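Local structure of agrin (Gallus gallus, 1PZ7) at residues A[10-15]-A[176-181]; A[23-28]-A[186-191]; A[46-51]-A[140-145]; A[53-58]-A[111-116]; A[102-107]-A[128-133]. The protein is a basal lamina protein whose laminin G-like domain, captured here, binds calcium, with activity modulated by alternative splicing and by that ion. One frame throughout, in Å; residues are numbered along the deposited sequence.

Contact 1 of 5, residues A[10-15]-A[176-181]; sequences GDAEAI and IRDVIV
The guanidinium of Arg177 takes water 1 at its edge, in plane, the water accepting from NH2 of Arg177 at 3.0 Å and giving a weak bond back to the carbonyl O of Ala12. Trp111 meets the same guanidinium in a cation-pi contact. The stem of this side chain does the touching across the contact: CB of Ala12 rests against CD of Arg177 at 3.9 Å, and CB of Arg177 sits 3.7 Å from the carbonyl O of Glu13. With CG set between the backbone N and the carbonyl carbon (chi1 74°) and the chain extended from there to NE, the arginine passes alongside Ala12 before its end leaves the loop. The carboxylate of Asp178 also comes up to the Ala12 methyl, OD1 standing 4.0 Å from CB. Water 2 fills a bridging role on the backbone, accepting from Asp178 N and donating to the carbonyl O of Glu13. Further along, the loop becomes a strand. Ile15 N donates to Ile176 O at 3.0 Å, and Ile176 N returns a bond of the same length to Ile15 O. CA of Ala14 also approaches Ile176 O, at 3.5 Å, in a CA-H...O contact. Ile15 and Ile176 thus form an antiparallel hydrogen-bonded pair with their side chains on one face of the sheet, the start of the pairing of strands 15-18 and 175-181 in the beta-sandwich of a laminin G-like domain.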
# COMPACT_ATOMS: atom_id res chain seq x y z
N GLY A 10 19.45 -13.41 5.17
CA GLY A 10 19.63 -13.43 6.61
C GLY A 10 18.35 -13.09 7.36
O GLY A 10 18.11 -11.93 7.69
N ASP A 11 17.54 -14.12 7.63
CA ASP A 11 16.28 -13.97 8.37
C ASP A 11 15.16 -13.34 7.54
O ASP A 11 14.51 -14.04 6.77
CB ASP A 11 16.49 -13.20 9.69
CG ASP A 11 16.96 -14.10 10.81
OD1 ASP A 11 17.23 -13.58 11.92
OD2 ASP A 11 17.09 -15.34 10.69
N ALA A 12 14.92 -12.04 7.69
CA ALA A 12 13.86 -11.39 6.93
C ALA A 12 14.28 -11.21 5.47
O ALA A 12 15.30 -10.59 5.19
CB ALA A 12 13.53 -10.04 7.53
N GLU A 13 13.48 -11.74 4.56
CA GLU A 13 13.76 -11.59 3.14
C GLU A 13 13.34 -10.19 2.69
O GLU A 13 12.15 -9.88 2.63
CB GLU A 13 13.02 -12.65 2.32
CG GLU A 13 13.15 -12.45 0.82
CD GLU A 13 13.03 -13.74 0.04
OE1 GLU A 13 13.76 -13.91 -0.96
OE2 GLU A 13 12.21 -14.59 0.43
N ALA A 14 14.32 -9.34 2.40
CA ALA A 14 14.06 -7.96 1.99
C ALA A 14 14.24 -7.81 0.49
O ALA A 14 15.29 -8.15 -0.05
CB ALA A 14 14.98 -7.01 2.73
N ILE A 15 13.21 -7.30 -0.17
CA ILE A 15 13.21 -7.14 -1.61
C ILE A 15 13.47 -5.69 -2.00
O ILE A 15 12.95 -4.77 -1.37
CB ILE A 15 11.86 -7.63 -2.18
CG1 ILE A 15 11.66 -9.12 -1.88
CG2 ILE A 15 11.77 -7.36 -3.67
CD1 ILE A 15 12.76 -10.02 -2.41
N ILE A 176 11.62 -3.40 0.89
CA ILE A 176 10.43 -3.75 1.66
C ILE A 176 10.58 -5.16 2.21
O ILE A 176 11.14 -6.04 1.55
CB ILE A 176 9.17 -3.68 0.78
CG1 ILE A 176 9.04 -2.27 0.18
CG2 ILE A 176 7.94 -4.05 1.59
CD1 ILE A 176 7.87 -2.10 -0.75
N ARG A 177 10.08 -5.38 3.41
CA ARG A 177 10.07 -6.71 4.02
C ARG A 177 8.88 -6.85 4.94
O ARG A 177 8.26 -5.87 5.35
CB ARG A 177 11.36 -6.95 4.80
CG ARG A 177 11.43 -6.21 6.13
CD ARG A 177 12.80 -6.23 6.79
NE ARG A 177 12.78 -5.56 8.09
CZ ARG A 177 13.85 -5.30 8.83
NH1 ARG A 177 13.71 -4.69 9.99
NH2 ARG A 177 15.06 -5.65 8.41
N ASP A 178 8.55 -8.10 5.25
CA ASP A 178 7.52 -8.45 6.22
C ASP A 178 6.19 -7.73 5.99
O ASP A 178 5.68 -7.02 6.87
CB ASP A 178 8.04 -8.18 7.63
CG ASP A 178 9.18 -9.09 8.00
OD1 ASP A 178 9.99 -8.73 8.88
OD2 ASP A 178 9.34 -10.21 7.47
N VAL A 179 5.64 -7.94 4.81
CA VAL A 179 4.37 -7.34 4.44
C VAL A 179 3.22 -8.24 4.89
O VAL A 179 3.14 -9.41 4.50
CB VAL A 179 4.27 -7.09 2.92
CG1 VAL A 179 2.96 -6.42 2.56
CG2 VAL A 179 5.44 -6.24 2.45
N ILE A 180 2.34 -7.69 5.72
CA ILE A 180 1.18 -8.41 6.23
C ILE A 180 -0.07 -7.70 5.73
O ILE A 180 -0.29 -6.53 6.03
CB ILE A 180 1.17 -8.46 7.77
CG1 ILE A 180 2.56 -8.79 8.33
CG2 ILE A 180 0.11 -9.45 8.26
CD1 ILE A 180 3.11 -10.12 7.93
N VAL A 181 -0.88 -8.42 4.96
CA VAL A 181 -2.11 -7.87 4.42
C VAL A 181 -3.28 -8.66 4.98
O VAL A 181 -3.36 -9.86 4.79
CB VAL A 181 -2.13 -7.96 2.89
CG1 VAL A 181 -3.42 -7.37 2.32
CG2 VAL A 181 -0.91 -7.26 2.30
O HOH W 1 15.98 -7.54 6.29
O HOH W 2 9.58 -10.30 3.53

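Contact 2 of 5, residues A[23-28]-A[186-191]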
# COMPACT_ATOMS: atom_id res chain seq x y z
N MET A 23 5.15 -5.29 -7.90
CA MET A 23 4.62 -6.64 -7.83
C MET A 23 3.14 -6.62 -7.67
O MET A 23 2.60 -5.84 -6.90
CB MET A 23 5.17 -7.40 -6.63
CG MET A 23 6.54 -7.90 -6.81
SD MET A 23 7.61 -6.54 -6.56
CE MET A 23 8.73 -7.27 -5.46
N GLU A 24 2.49 -7.53 -8.38
CA GLU A 24 1.06 -7.69 -8.30
C GLU A 24 0.75 -8.91 -7.45
O GLU A 24 1.38 -9.95 -7.60
CB GLU A 24 0.48 -7.90 -9.69
CG GLU A 24 -1.02 -8.04 -9.70
CD GLU A 24 -1.55 -8.44 -11.06
OE1 GLU A 24 -2.79 -8.47 -11.22
OE2 GLU A 24 -0.73 -8.74 -11.95
N TYR A 25 -0.23 -8.77 -6.58
CA TYR A 25 -0.69 -9.86 -5.74
C TYR A 25 -2.20 -9.89 -5.79
O TYR A 25 -2.83 -8.94 -6.25
CB TYR A 25 -0.21 -9.67 -4.29
CG TYR A 25 1.29 -9.53 -4.17
CD1 TYR A 25 1.90 -8.29 -4.28
CD2 TYR A 25 2.09 -10.64 -3.95
CE1 TYR A 25 3.27 -8.16 -4.18
CE2 TYR A 25 3.47 -10.52 -3.85
CZ TYR A 25 4.05 -9.28 -3.96
OH TYR A 25 5.42 -9.16 -3.86
N HIS A 26 -2.79 -10.99 -5.34
CA HIS A 26 -4.24 -11.09 -5.25
C HIS A 26 -4.60 -11.53 -3.83
O HIS A 26 -3.93 -12.40 -3.27
CB HIS A 26 -4.78 -12.08 -6.28
CG HIS A 26 -6.25 -12.34 -6.17
ND1 HIS A 26 -6.80 -13.15 -5.20
CD2 HIS A 26 -7.29 -11.89 -6.92
CE1 HIS A 26 -8.11 -13.20 -5.36
NE2 HIS A 26 -8.43 -12.44 -6.39
N ASN A 27 -5.64 -10.92 -3.25
CA ASN A 27 -6.08 -11.30 -1.91
C ASN A 27 -6.32 -12.81 -1.86
O ASN A 27 -7.45 -13.29 -1.89
CB ASN A 27 -7.36 -10.53 -1.52
CG ASN A 27 -8.61 -11.12 -2.12
OD1 ASN A 27 -9.48 -11.63 -1.41
ND2 ASN A 27 -8.73 -11.06 -3.44
N ALA A 28 -5.23 -13.57 -1.76
CA ALA A 28 -5.28 -15.03 -1.85
C ALA A 28 -5.31 -15.76 -0.50
O ALA A 28 -5.19 -16.99 -0.46
CB ALA A 28 -4.12 -15.52 -2.70
N LEU A 186 2.68 -11.86 3.37
CA LEU A 186 2.85 -12.01 1.94
C LEU A 186 4.17 -12.70 1.64
O LEU A 186 5.17 -12.48 2.32
CB LEU A 186 2.86 -10.63 1.29
CG LEU A 186 1.81 -10.35 0.21
CD1 LEU A 186 0.41 -10.62 0.74
CD2 LEU A 186 1.94 -8.92 -0.25
N HIS A 187 4.16 -13.56 0.64
CA HIS A 187 5.38 -14.19 0.17
C HIS A 187 5.76 -13.34 -1.05
O HIS A 187 5.36 -13.62 -2.17
CB HIS A 187 5.14 -15.66 -0.21
CG HIS A 187 4.63 -16.50 0.92
ND1 HIS A 187 3.94 -17.68 0.73
CD2 HIS A 187 4.72 -16.34 2.26
CE1 HIS A 187 3.62 -18.20 1.90
NE2 HIS A 187 4.08 -17.41 2.85
N LEU A 188 6.53 -12.28 -0.80
CA LEU A 188 6.83 -11.29 -1.83
C LEU A 188 7.32 -11.87 -3.15
O LEU A 188 6.86 -11.47 -4.21
CB LEU A 188 7.84 -10.27 -1.30
CG LEU A 188 7.35 -9.43 -0.11
CD1 LEU A 188 8.45 -8.49 0.34
CD2 LEU A 188 6.07 -8.66 -0.44
N VAL A 189 8.23 -12.82 -3.07
CA VAL A 189 8.79 -13.44 -4.27
C VAL A 189 7.83 -14.48 -4.86
O VAL A 189 7.47 -14.40 -6.03
CB VAL A 189 10.16 -14.09 -3.96
CG1 VAL A 189 10.65 -14.92 -5.14
CG2 VAL A 189 11.18 -13.01 -3.61
N GLU A 190 7.41 -15.44 -4.04
CA GLU A 190 6.60 -16.55 -4.51
C GLU A 190 5.13 -16.20 -4.82
O GLU A 190 4.52 -16.85 -5.68
CB GLU A 190 6.67 -17.72 -3.52
CG GLU A 190 8.09 -18.23 -3.26
CD GLU A 190 8.71 -18.90 -4.48
OE1 GLU A 190 9.96 -18.89 -4.59
OE2 GLU A 190 7.96 -19.43 -5.32
N ASP A 191 4.57 -15.22 -4.11
CA ASP A 191 3.18 -14.80 -4.30
C ASP A 191 2.98 -13.85 -5.50
O ASP A 191 1.86 -13.67 -5.97
CB ASP A 191 2.62 -14.11 -3.04
CG ASP A 191 2.32 -15.08 -1.90
OD1 ASP A 191 1.93 -14.59 -0.81
OD2 ASP A 191 2.42 -16.33 -1.99
O HOH W 3 -0.70 -13.32 -4.96
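Tyr25 lays one face of its ring under CD2 of Leu186, a CH-pi contact in which the methyl stands 3.9 Å from the ring centroid and only 6° off the ring normal. The edge of the same ring meets the turn that follows: CB of Asp191 lies in the ring plane, 3.6 Å from CD2 of Tyr25. At the far end the phenol OH donates to the carbonyl O of Leu188 over 2.7 Å, in the carbonyl plane and on a lone pair. CD2 of Leu188 packs beside that hydroxyl at 3.5 Å. A chi1 of -57° places CG of Tyr25 beside its own backbone N and directs the ring across to the turn, where face, edge and hydroxyl are all engaged and rotation of the ring is probably restricted. The turn also holds itself together, since His187 N donates to OD1 of Asp191 at 2.9 Å, meeting this oxygen from above the carboxylate plane. Water 3 accepts from His26 N and donates to the carbonyl O of Asp191, continuing the link at the backbone. Strand 23-26 is an edge strand of the six-stranded sheet, and here the segment after strand 184-185 closes over this border of the laminin G-like beta-sandwich.

Contact 3 of 5, residues A[46-51]-A[140-145]. With CA (calcium ion), chain C.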
# COMPACT_ATOMS: atom_id res chain seq x y z
N ALA A 46 -16.82 -6.45 -1.42
CA ALA A 46 -17.18 -5.22 -0.71
C ALA A 46 -16.56 -5.28 0.68
O ALA A 46 -17.20 -5.70 1.64
CB ALA A 46 -18.69 -5.09 -0.62
N LEU A 47 -15.30 -4.85 0.77
CA LEU A 47 -14.54 -4.98 2.01
C LEU A 47 -14.87 -3.95 3.08
O LEU A 47 -14.81 -2.74 2.85
CB LEU A 47 -13.04 -4.91 1.71
CG LEU A 47 -12.50 -5.99 0.77
CD1 LEU A 47 -11.01 -5.79 0.59
CD2 LEU A 47 -12.79 -7.37 1.33
N GLN A 48 -15.19 -4.45 4.26
CA GLN A 48 -15.49 -3.62 5.41
C GLN A 48 -14.22 -3.00 5.97
O GLN A 48 -14.25 -1.92 6.54
CB GLN A 48 -16.13 -4.47 6.50
CG GLN A 48 -17.46 -5.07 6.10
CD GLN A 48 -18.54 -4.02 5.95
OE1 GLN A 48 -19.46 -4.18 5.15
NE2 GLN A 48 -18.43 -2.95 6.72
N SER A 49 -13.09 -3.69 5.79
CA SER A 49 -11.83 -3.23 6.36
C SER A 49 -10.62 -3.58 5.50
O SER A 49 -10.71 -4.35 4.55
CB SER A 49 -11.63 -3.86 7.74
OG SER A 49 -11.47 -5.26 7.63
N ASN A 50 -9.50 -2.96 5.86
CA ASN A 50 -8.20 -3.24 5.27
C ASN A 50 -7.18 -3.12 6.37
O ASN A 50 -7.28 -2.22 7.20
CB ASN A 50 -7.82 -2.24 4.18
CG ASN A 50 -8.68 -2.35 2.94
OD1 ASN A 50 -8.46 -3.20 2.08
ND2 ASN A 50 -9.66 -1.47 2.84
N HIS A 51 -6.19 -4.01 6.39
CA HIS A 51 -5.12 -3.94 7.36
C HIS A 51 -3.81 -4.19 6.65
O HIS A 51 -3.66 -5.18 5.94
CB HIS A 51 -5.33 -4.95 8.49
CG HIS A 51 -6.39 -4.57 9.47
ND1 HIS A 51 -7.73 -4.65 9.18
CD2 HIS A 51 -6.30 -4.09 10.73
CE1 HIS A 51 -8.43 -4.25 10.23
NE2 HIS A 51 -7.59 -3.91 11.19
N GLY A 140 -21.14 8.33 4.01
CA GLY A 140 -21.71 7.69 2.84
C GLY A 140 -21.18 6.28 2.71
O GLY A 140 -21.56 5.38 3.46
N ALA A 141 -20.26 6.09 1.77
CA ALA A 141 -19.68 4.77 1.51
C ALA A 141 -18.77 4.31 2.65
O ALA A 141 -18.04 5.11 3.24
CB ALA A 141 -18.91 4.80 0.20
N THR A 142 -18.83 3.02 2.96
CA THR A 142 -18.05 2.42 4.04
C THR A 142 -17.27 1.21 3.59
O THR A 142 -16.47 0.67 4.35
CB THR A 142 -18.96 1.95 5.19
OG1 THR A 142 -19.75 0.84 4.75
CG2 THR A 142 -19.96 3.02 5.56
N GLN A 143 -17.52 0.77 2.36
CA GLN A 143 -16.92 -0.45 1.86
C GLN A 143 -16.02 -0.18 0.66
O GLN A 143 -16.32 0.68 -0.17
CB GLN A 143 -18.02 -1.44 1.47
CG GLN A 143 -18.88 -1.87 2.66
CD GLN A 143 -20.29 -2.28 2.27
OE1 GLN A 143 -20.63 -2.34 1.09
NE2 GLN A 143 -21.11 -2.58 3.28
N LEU A 144 -14.91 -0.90 0.59
CA LEU A 144 -14.00 -0.78 -0.52
C LEU A 144 -14.33 -1.88 -1.51
O LEU A 144 -14.13 -3.06 -1.24
CB LEU A 144 -12.55 -0.88 -0.05
CG LEU A 144 -11.54 -0.22 -0.99
CD1 LEU A 144 -10.24 0.09 -0.26
CD2 LEU A 144 -11.29 -1.07 -2.22
N ASP A 145 -14.89 -1.48 -2.65
CA ASP A 145 -15.29 -2.42 -3.68
C ASP A 145 -14.09 -2.71 -4.57
O ASP A 145 -13.58 -1.84 -5.26
CB ASP A 145 -16.44 -1.85 -4.49
CG ASP A 145 -17.63 -1.52 -3.63
OD1 ASP A 145 -18.15 -2.43 -2.96
OD2 ASP A 145 -18.10 -0.36 -3.55
CA CA C . -17.25 1.47 -2.15
O HOH W 4 -20.34 -1.42 6.07
O HOH W 5 -17.75 2.65 -4.63
O HOH W 6 -19.54 1.42 -1.44
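The calcium site of this laminin G-like domain borders a short antiparallel pairing between strands 45-58 and 144-146. Two residues of 140-145 supply ligands: the carbonyl O of Gln143 binds the calcium ion at 2.3 Å and OD2 of Asp145 at 2.5 Å. Waters 5 and 6 are also bound, while Asp76 and the carbonyl O of Leu93 complete the shell. With chi1 at -58°, the Asp145 carboxylate swings so that OD2 faces the metal and OD1 lies 3.6 Å from CB of Ala46. The backbone probably helps to position the other ligand: Leu144 N, in the same peptide group as the Gln143 carbonyl, donates to Leu47 O at 2.9 Å. Leu47 N returns a bond to Leu144 O. Leu47 O also receives a CA-H...O contact from Gln143. Beyond this pair the side chains of Gln48 and Gln143 run side by side, pointing the same way with their amide planes 76° apart. NE2 of Gln143 makes only a weak bond to OE1 of Gln48, at 3.0 Å. Water 4 accepts from NE2 of Gln143 and hydrogen bonds to OG1 of Thr142, bridging these neighbours. On the inner side, Leu144 crosses the side chain of Asn50 at about a right angle, and both pack on Ile78 of strand 77-83 in the second sheet. Strand 112-119 contributes Arg118, whose NH2 donates to Leu47 O; backbone bonding of Asn50 with Arg118 pairs that strand with 45-58, which has 144-146 as a further neighbour here.

Contact 4 of 5, residues A[53-58]-A[111-116]; sequences ELSIKT and WTHIKA
Lys57 and Trp111 cross at about a right angle, the aliphatic stem of the lysine lying over one face of the indole. CB of Lys57 sits 3.7 Å from the centroid of the six-membered ring, a CH-pi contact, and CD continues along the same face to within 3.7 Å of NE1 of Trp111. CG of this lysine lies anti to the backbone N (chi1 -179°) and the chain beyond is extended, which carries the methylenes across the indole instead of past its rim. The carbonyl O of Ser55 approaches the ring edge, 3.4 Å from CZ3 of Trp111. Trp111 comes just before strand 112-119, which runs antiparallel to 45-58 in a sheet of the laminin G-like beta-sandwich. Leu54 with Ile114 and Ile56 with Thr112 are hydrogen-bonded pairs; Glu53 with Lys115 and Ser55 with His113 are non-hydrogen-bonded pairs. On the face carrying Ser55, the imidazole of His113 is held at two points of its edge. NE2 donates to OE1 of Glu53 at 2.9 Å, in the ring plane but on the anti side of the carboxylate, with the two planes 86° apart. ND1 gives a weak bond to OG of Ser55, 3.5 Å long. Lys115 lies alongside Glu53, its CE 3.7 Å from CD of the glutamate, and its positive charge probably helps to stabilise the carboxylate although no salt bridge forms. The other face is largely apolar: Leu54 and Ile114 run side by side, with CD2 of Leu54 3.8 Å from CB of Ile114, while the side chains of Ile56 and Ile114 cross at a slant, CD1 to CD1 at 3.8 Å; Ile56 also packs on Ile106 and Ile114 on Leu125.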
# COMPACT_ATOMS: atom_id res chain seq x y z
N GLU A 53 0.56 -3.99 7.23
CA GLU A 53 1.73 -3.83 8.07
C GLU A 53 2.91 -4.16 7.20
O GLU A 53 2.84 -5.09 6.39
CB GLU A 53 1.70 -4.78 9.26
CG GLU A 53 0.83 -4.34 10.41
CD GLU A 53 1.22 -5.02 11.71
OE1 GLU A 53 2.37 -4.85 12.17
OE2 GLU A 53 0.38 -5.76 12.26
N LEU A 54 3.99 -3.41 7.35
CA LEU A 54 5.19 -3.68 6.58
C LEU A 54 6.34 -2.87 7.13
O LEU A 54 6.14 -1.96 7.93
CB LEU A 54 4.98 -3.34 5.10
CG LEU A 54 4.78 -1.87 4.70
CD1 LEU A 54 5.07 -1.66 3.22
CD2 LEU A 54 3.38 -1.39 5.03
N SER A 55 7.55 -3.22 6.72
CA SER A 55 8.71 -2.44 7.08
C SER A 55 9.38 -2.03 5.79
O SER A 55 9.45 -2.81 4.85
CB SER A 55 9.66 -3.24 7.96
OG SER A 55 9.17 -3.26 9.29
N ILE A 56 9.83 -0.78 5.72
CA ILE A 56 10.49 -0.29 4.53
C ILE A 56 11.76 0.44 4.90
O ILE A 56 11.94 0.88 6.04
CB ILE A 56 9.57 0.63 3.68
CG1 ILE A 56 9.31 1.97 4.37
CG2 ILE A 56 8.26 -0.09 3.34
CD1 ILE A 56 8.62 2.97 3.46
N LYS A 57 12.64 0.56 3.92
CA LYS A 57 13.92 1.23 4.08
C LYS A 57 14.09 2.04 2.81
O LYS A 57 14.03 1.48 1.72
CB LYS A 57 15.03 0.21 4.26
CG LYS A 57 16.41 0.79 4.47
CD LYS A 57 17.44 -0.32 4.53
CE LYS A 57 18.85 0.21 4.67
NZ LYS A 57 19.80 -0.92 4.77
N THR A 58 14.28 3.34 2.94
CA THR A 58 14.30 4.18 1.75
C THR A 58 14.93 5.54 1.97
O THR A 58 15.04 6.02 3.10
CB THR A 58 12.85 4.36 1.26
OG1 THR A 58 12.82 5.05 0.01
CG2 THR A 58 12.06 5.26 2.22
N TRP A 111 15.34 0.88 8.50
CA TRP A 111 14.12 0.10 8.50
C TRP A 111 13.10 0.73 9.42
O TRP A 111 13.37 0.98 10.61
CB TRP A 111 14.42 -1.34 8.92
CG TRP A 111 15.06 -2.13 7.83
CD1 TRP A 111 16.36 -2.55 7.77
CD2 TRP A 111 14.43 -2.61 6.63
NE1 TRP A 111 16.57 -3.25 6.60
CE2 TRP A 111 15.40 -3.30 5.89
CE3 TRP A 111 13.13 -2.52 6.11
CZ2 TRP A 111 15.13 -3.90 4.66
CZ3 TRP A 111 12.86 -3.11 4.89
CH2 TRP A 111 13.85 -3.80 4.18
N THR A 112 11.92 0.99 8.88
CA THR A 112 10.85 1.67 9.59
C THR A 112 9.55 0.91 9.42
O THR A 112 9.17 0.54 8.31
CB THR A 112 10.68 3.08 9.02
OG1 THR A 112 11.94 3.78 9.08
CG2 THR A 112 9.74 3.92 9.88
N HIS A 113 8.86 0.69 10.54
CA HIS A 113 7.61 -0.04 10.54
C HIS A 113 6.44 0.87 10.20
O HIS A 113 6.41 2.03 10.60
CB HIS A 113 7.39 -0.68 11.91
CG HIS A 113 6.29 -1.70 11.94
ND1 HIS A 113 6.36 -2.89 11.26
CD2 HIS A 113 5.10 -1.70 12.58
CE1 HIS A 113 5.26 -3.59 11.48
NE2 HIS A 113 4.48 -2.89 12.28
N ILE A 114 5.48 0.32 9.44
CA ILE A 114 4.27 1.03 9.08
C ILE A 114 3.08 0.14 9.41
O ILE A 114 3.06 -1.03 9.04
CB ILE A 114 4.24 1.35 7.57
CG1 ILE A 114 5.42 2.25 7.18
CG2 ILE A 114 2.91 2.02 7.19
CD1 ILE A 114 5.59 2.40 5.69
N LYS A 115 2.11 0.70 10.12
CA LYS A 115 0.87 -0.00 10.42
C LYS A 115 -0.27 0.89 9.96
O LYS A 115 -0.43 2.02 10.43
CB LYS A 115 0.74 -0.30 11.91
CG LYS A 115 -0.61 -0.89 12.29
CD LYS A 115 -0.69 -1.21 13.76
CE LYS A 115 0.07 -2.47 14.10
NZ LYS A 115 -0.12 -2.83 15.52
N ALA A 116 -1.06 0.41 9.01
CA ALA A 116 -2.14 1.20 8.45
C ALA A 116 -3.39 0.34 8.33
O ALA A 116 -3.34 -0.75 7.77
CB ALA A 116 -1.73 1.73 7.11

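Contact 5 of 5, residues A[102-107]-A[128-133]; sequences STVPIN and GNEAPI
OE1 of Glu130 is gripped twice by Thr103: the backbone N donates at 2.9 Å to its syn lone pair, nearly straight at 166°, and OG1 donates at 2.8 Å from the anti side, tilted out of the carboxylate plane. The second oxygen, OE2, receives OG of Ser102 at 2.7 Å on its syn side, also tilted from the plane, and accepts from the backbone N of Val127 as well. Four donors therefore hold the carboxylate and should fix its rotation, consistent with a charged glutamate. The serine hydroxyl has a second task. Lying opposite its own backbone N (chi1 171°), OG of Ser102 accepts from Val104 N at 3.1 Å, an ST turn at the corner where the chain leaves strand 98-103. That strand is an edge strand of the six-stranded sheet in the laminin G-like sandwich, whereas Glu130 belongs to the loop joining strands 122-127 and 133-136 of the other sheet, so the carboxylate ties the two sheets at this border. Apolar groups flank the polar cluster. CG2 of Val104 packs 3.7 Å from CB of Glu130 and equally near the carboxylate carbon CD, and CG2 of Thr103 touches CD1 of Ile133 at 4.0 Å. CG1 of Ile133 reaches CA of Ser102 at 4.1 Å.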
# COMPACT_ATOMS: atom_id res chain seq x y z
N SER A 102 1.32 10.89 8.10
CA SER A 102 2.24 10.61 9.19
C SER A 102 3.13 11.81 9.50
O SER A 102 3.33 12.68 8.66
CB SER A 102 3.13 9.41 8.80
OG SER A 102 4.18 9.20 9.72
N THR A 103 3.66 11.82 10.72
CA THR A 103 4.58 12.87 11.16
C THR A 103 6.03 12.39 11.21
O THR A 103 6.91 13.13 11.64
CB THR A 103 4.22 13.35 12.58
OG1 THR A 103 4.48 12.32 13.54
CG2 THR A 103 2.73 13.63 12.72
N VAL A 104 6.29 11.16 10.77
CA VAL A 104 7.62 10.58 10.86
C VAL A 104 8.39 10.65 9.55
O VAL A 104 7.98 10.06 8.56
CB VAL A 104 7.53 9.10 11.27
CG1 VAL A 104 8.91 8.45 11.29
CG2 VAL A 104 6.84 8.97 12.62
N PRO A 105 9.50 11.38 9.50
CA PRO A 105 10.29 11.39 8.27
C PRO A 105 10.67 9.96 7.91
O PRO A 105 11.26 9.25 8.72
CB PRO A 105 11.51 12.22 8.66
CG PRO A 105 11.01 13.12 9.73
CD PRO A 105 10.09 12.24 10.54
N ILE A 106 10.32 9.54 6.70
CA ILE A 106 10.52 8.15 6.30
C ILE A 106 11.85 7.89 5.58
O ILE A 106 12.34 6.77 5.56
CB ILE A 106 9.35 7.70 5.39
CG1 ILE A 106 9.34 6.18 5.22
CG2 ILE A 106 9.44 8.36 4.02
CD1 ILE A 106 9.07 5.41 6.50
N ASN A 107 12.42 8.94 5.00
CA ASN A 107 13.59 8.82 4.14
C ASN A 107 14.94 8.79 4.87
O ASN A 107 15.91 9.39 4.41
CB ASN A 107 13.58 9.96 3.12
CG ASN A 107 13.37 11.31 3.77
OD1 ASN A 107 12.43 11.50 4.54
ND2 ASN A 107 14.25 12.25 3.47
N GLY A 128 6.56 3.98 12.67
CA GLY A 128 7.41 3.95 13.84
C GLY A 128 6.58 3.90 15.10
O GLY A 128 5.60 3.16 15.17
N ASN A 129 6.95 4.71 16.09
CA ASN A 129 6.22 4.73 17.36
C ASN A 129 5.39 6.01 17.56
O ASN A 129 5.03 6.35 18.68
CB ASN A 129 7.19 4.55 18.53
CG ASN A 129 8.00 3.27 18.42
OD1 ASN A 129 7.44 2.17 18.42
ND2 ASN A 129 9.31 3.40 18.31
N GLU A 130 5.07 6.70 16.47
CA GLU A 130 4.29 7.93 16.58
C GLU A 130 2.88 7.61 17.08
O GLU A 130 2.43 6.47 16.97
CB GLU A 130 4.20 8.64 15.22
CG GLU A 130 3.22 8.00 14.25
CD GLU A 130 3.16 8.71 12.91
OE1 GLU A 130 3.15 9.97 12.88
OE2 GLU A 130 3.12 8.01 11.88
N ALA A 131 2.21 8.61 17.64
CA ALA A 131 0.81 8.45 18.01
C ALA A 131 0.07 8.23 16.69
O ALA A 131 0.29 8.94 15.73
CB ALA A 131 0.30 9.70 18.71
N PRO A 132 -0.78 7.21 16.61
CA PRO A 132 -1.51 6.96 15.37
C PRO A 132 -2.27 8.17 14.86
O PRO A 132 -2.85 8.93 15.63
CB PRO A 132 -2.46 5.84 15.74
CG PRO A 132 -1.76 5.12 16.83
CD PRO A 132 -1.09 6.20 17.63
N ILE A 133 -2.22 8.36 13.55
CA ILE A 133 -2.97 9.40 12.87
C ILE A 133 -4.31 8.79 12.52
O ILE A 133 -4.35 7.73 11.90
CB ILE A 133 -2.26 9.82 11.57
CG1 ILE A 133 -0.82 10.27 11.86
CG2 ILE A 133 -3.06 10.91 10.85
CD1 ILE A 133 -0.72 11.52 12.66

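In the fold
Contacts 1, 3 and 4 share one sheet: strand 45-58 pairs with 112-119 in contact 4 and with 144-146 in contact 3, and adjoins strand 175-181 of contact 1. Contacts 1 and 4 have centres about 10 Å apart and are joined by Arg177 N near Ser55 O (3.0 Å), a probable hydrogen bond. Contact 2 touches contact 1 where Val179 O probably accepts from Leu186 N, and CG2 of Ile15 packs on CE of Met23. Contact 5 meets contact 4 through His113 O and Gly128 N, 2.9 Å apart. The calcium site belongs to contact 3, whose centre is about 26 Å from that of contact 1 and 23 Å from that of contact 4.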